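Local coordinates for protein AvrRpt2 (PDB 6HQZ) that probably acts as a C70-family, papain-like cysteine protease, a type III effector that the fire blight pathogen delivers into plant cells, at residues 135-138 with 139-143. Sequence-based numbering, arbitrary orientation.
Sequences DSFN and QRLAW
W143 reaches back to the end of helix 134-140 and donates its indole N-H to a backbone carbonyl: NE1 of W143 lies 2.7 Å from N138 O, with a nearly straight N-H...O angle of 166°. The oxygen sits at the ring's edge, close to the indole plane, while W143 CZ2 passes the side-chain amide of the same residue, 3.8 Å from N138 OD1. Amide and indole are 28° from parallel; the amide oxygen is itself held by the backbone N-H of F78.

L141 lies between this indole and the ring of F137, touching both. L141 CB packs 3.3 Å from F137 O. From there CG, anti to the backbone N (chi1 -176°), carries the two methyls alongside the phenylalanine side chain, which points the same way. L141 CD1 approaches the ring obliquely, 4.0 Å from F137 CE1; L141 CD2 touches F137 CZ and lies over one face of the W143 indole, offset toward its rim. At L141 the chain leaves helical geometry, and A142 then centres an inverse gamma turn. Within the papain-like fold, this helix end is joined to strand 93-98 by F137 and L141, which both meet F95, and by backbone bonds from R140 to Q98 and from A142 to G96.

In the last turn L141 N meets F137 O near the carbonyl plane at 2.9 Å; R140 N, longer at 3.3 Å, sits above that plane on the same face. R140 N also bonds S136 O, against which R140 CG packs at 3.2 Å before the chain runs extended to NE and the guanidinium turns to bond Q98 O through NH1.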
loop_
_atom_site.group_PDB
_atom_site.type_symbol
_atom_site.label_atom_id
_atom_site.label_comp_id
_atom_site.label_asym_id
_atom_site.label_seq_id
_atom_site.Cartn_x
_atom_site.Cartn_y
_atom_site.Cartn_z
ATOM N N ASP A 135 13.115 10.174 -9.744
ATOM C CA ASP A 135 13.446 10.380 -11.167
ATOM C C ASP A 135 14.568 9.404 -11.579
ATOM O O ASP A 135 14.543 8.865 -12.675
ATOM C CB ASP A 135 13.847 11.839 -11.485
ATOM C CG ASP A 135 14.227 12.067 -12.982
ATOM O OD1 ASP A 135 13.349 12.245 -13.860
ATOM O OD2 ASP A 135 15.436 12.106 -13.278
ATOM N N SER A 136 15.560 9.221 -10.724
ATOM C CA SER A 136 16.683 8.272 -11.001
ATOM C C SER A 136 16.251 6.829 -11.111
ATOM O O SER A 136 16.661 6.119 -12.003
ATOM C CB SER A 136 17.768 8.402 -9.941
ATOM O OG SER A 136 18.398 9.640 -10.088
ATOM N N PHE A 137 15.395 6.383 -10.213
ATOM C CA PHE A 137 14.862 5.072 -10.268
ATOM C C PHE A 137 14.132 4.794 -11.582
ATOM O O PHE A 137 14.370 3.780 -12.252
ATOM C CB PHE A 137 13.969 4.842 -9.066
ATOM C CG PHE A 137 13.244 3.549 -9.133
ATOM C CD1 PHE A 137 13.854 2.400 -8.706
ATOM C CD2 PHE A 137 11.918 3.526 -9.584
ATOM C CE1 PHE A 137 13.136 1.204 -8.753
ATOM C CE2 PHE A 137 11.240 2.349 -9.693
ATOM C CZ PHE A 137 11.823 1.209 -9.216
ATOM N N ASN A 138 13.266 5.719 -11.964
ATOM C CA ASN A 138 12.604 5.574 -13.229
ATOM C C ASN A 138 13.544 5.592 -14.461
ATOM O O ASN A 138 13.322 4.902 -15.469
ATOM C CB ASN A 138 11.507 6.649 -13.401
ATOM C CG ASN A 138 10.293 6.364 -12.553
ATOM O OD1 ASN A 138 9.799 5.226 -12.513
ATOM N ND2 ASN A 138 9.738 7.429 -11.926
ATOM N N GLN A 139 14.550 6.410 -14.385
ATOM C CA GLN A 139 15.515 6.478 -15.505
ATOM C C GLN A 139 16.335 5.208 -15.637
ATOM O O GLN A 139 16.655 4.809 -16.747
ATOM C CB GLN A 139 16.494 7.593 -15.289
ATOM C CG GLN A 139 17.550 7.690 -16.396
ATOM C CD GLN A 139 18.579 8.749 -16.036
ATOM O OE1 GLN A 139 18.308 9.625 -15.196
ATOM N NE2 GLN A 139 19.768 8.674 -16.654
ATOM N N ARG A 140 16.626 4.583 -14.504
ATOM C CA ARG A 140 17.665 3.527 -14.461
ATOM C C ARG A 140 17.160 2.143 -14.240
ATOM O O ARG A 140 17.914 1.212 -14.409
ATOM C CB ARG A 140 18.676 3.887 -13.380
ATOM C CG ARG A 140 19.313 5.235 -13.642
ATOM C CD ARG A 140 20.357 5.593 -12.618
ATOM N NE ARG A 140 21.078 6.769 -13.104
ATOM C CZ ARG A 140 21.955 6.723 -14.106
ATOM N NH1 ARG A 140 22.286 5.548 -14.684
ATOM N NH2 ARG A 140 22.507 7.842 -14.540
ATOM N N LEU A 141 15.871 1.982 -13.953
ATOM C CA LEU A 141 15.288 0.670 -13.801
ATOM C C LEU A 141 15.419 -0.150 -15.064
ATOM O O LEU A 141 15.443 0.414 -16.196
ATOM C CB LEU A 141 13.780 0.785 -13.456
ATOM C CG LEU A 141 13.039 -0.503 -13.165
ATOM C CD1 LEU A 141 13.503 -1.239 -11.909
ATOM C CD2 LEU A 141 11.548 -0.181 -13.032
ATOM N N ALA A 142 15.569 -1.451 -14.888
ATOM C CA ALA A 142 15.668 -2.374 -16.027
ATOM C C ALA A 142 14.366 -2.586 -16.832
ATOM O O ALA A 142 13.963 -3.688 -17.012
ATOM C CB ALA A 142 16.196 -3.711 -15.541
ATOM N N TRP A 143 13.860 -1.530 -17.430
ATOM C CA TRP A 143 12.589 -1.536 -18.167
ATOM C C TRP A 143 12.529 -2.542 -19.286
ATOM O O TRP A 143 11.464 -2.996 -19.632
ATOM C CB TRP A 143 12.317 -0.159 -18.729
ATOM C CG TRP A 143 12.076 0.831 -17.713
ATOM C CD1 TRP A 143 12.915 1.784 -17.306
ATOM C CD2 TRP A 143 10.895 0.968 -16.939
ATOM N NE1 TRP A 143 12.335 2.545 -16.335
ATOM C CE2 TRP A 143 11.096 2.051 -16.070
ATOM C CE3 TRP A 143 9.674 0.294 -16.911
ATOM C CZ2 TRP A 143 10.114 2.483 -15.148
ATOM C CZ3 TRP A 143 8.666 0.751 -16.029
ATOM C CH2 TRP A 143 8.915 1.817 -15.143
#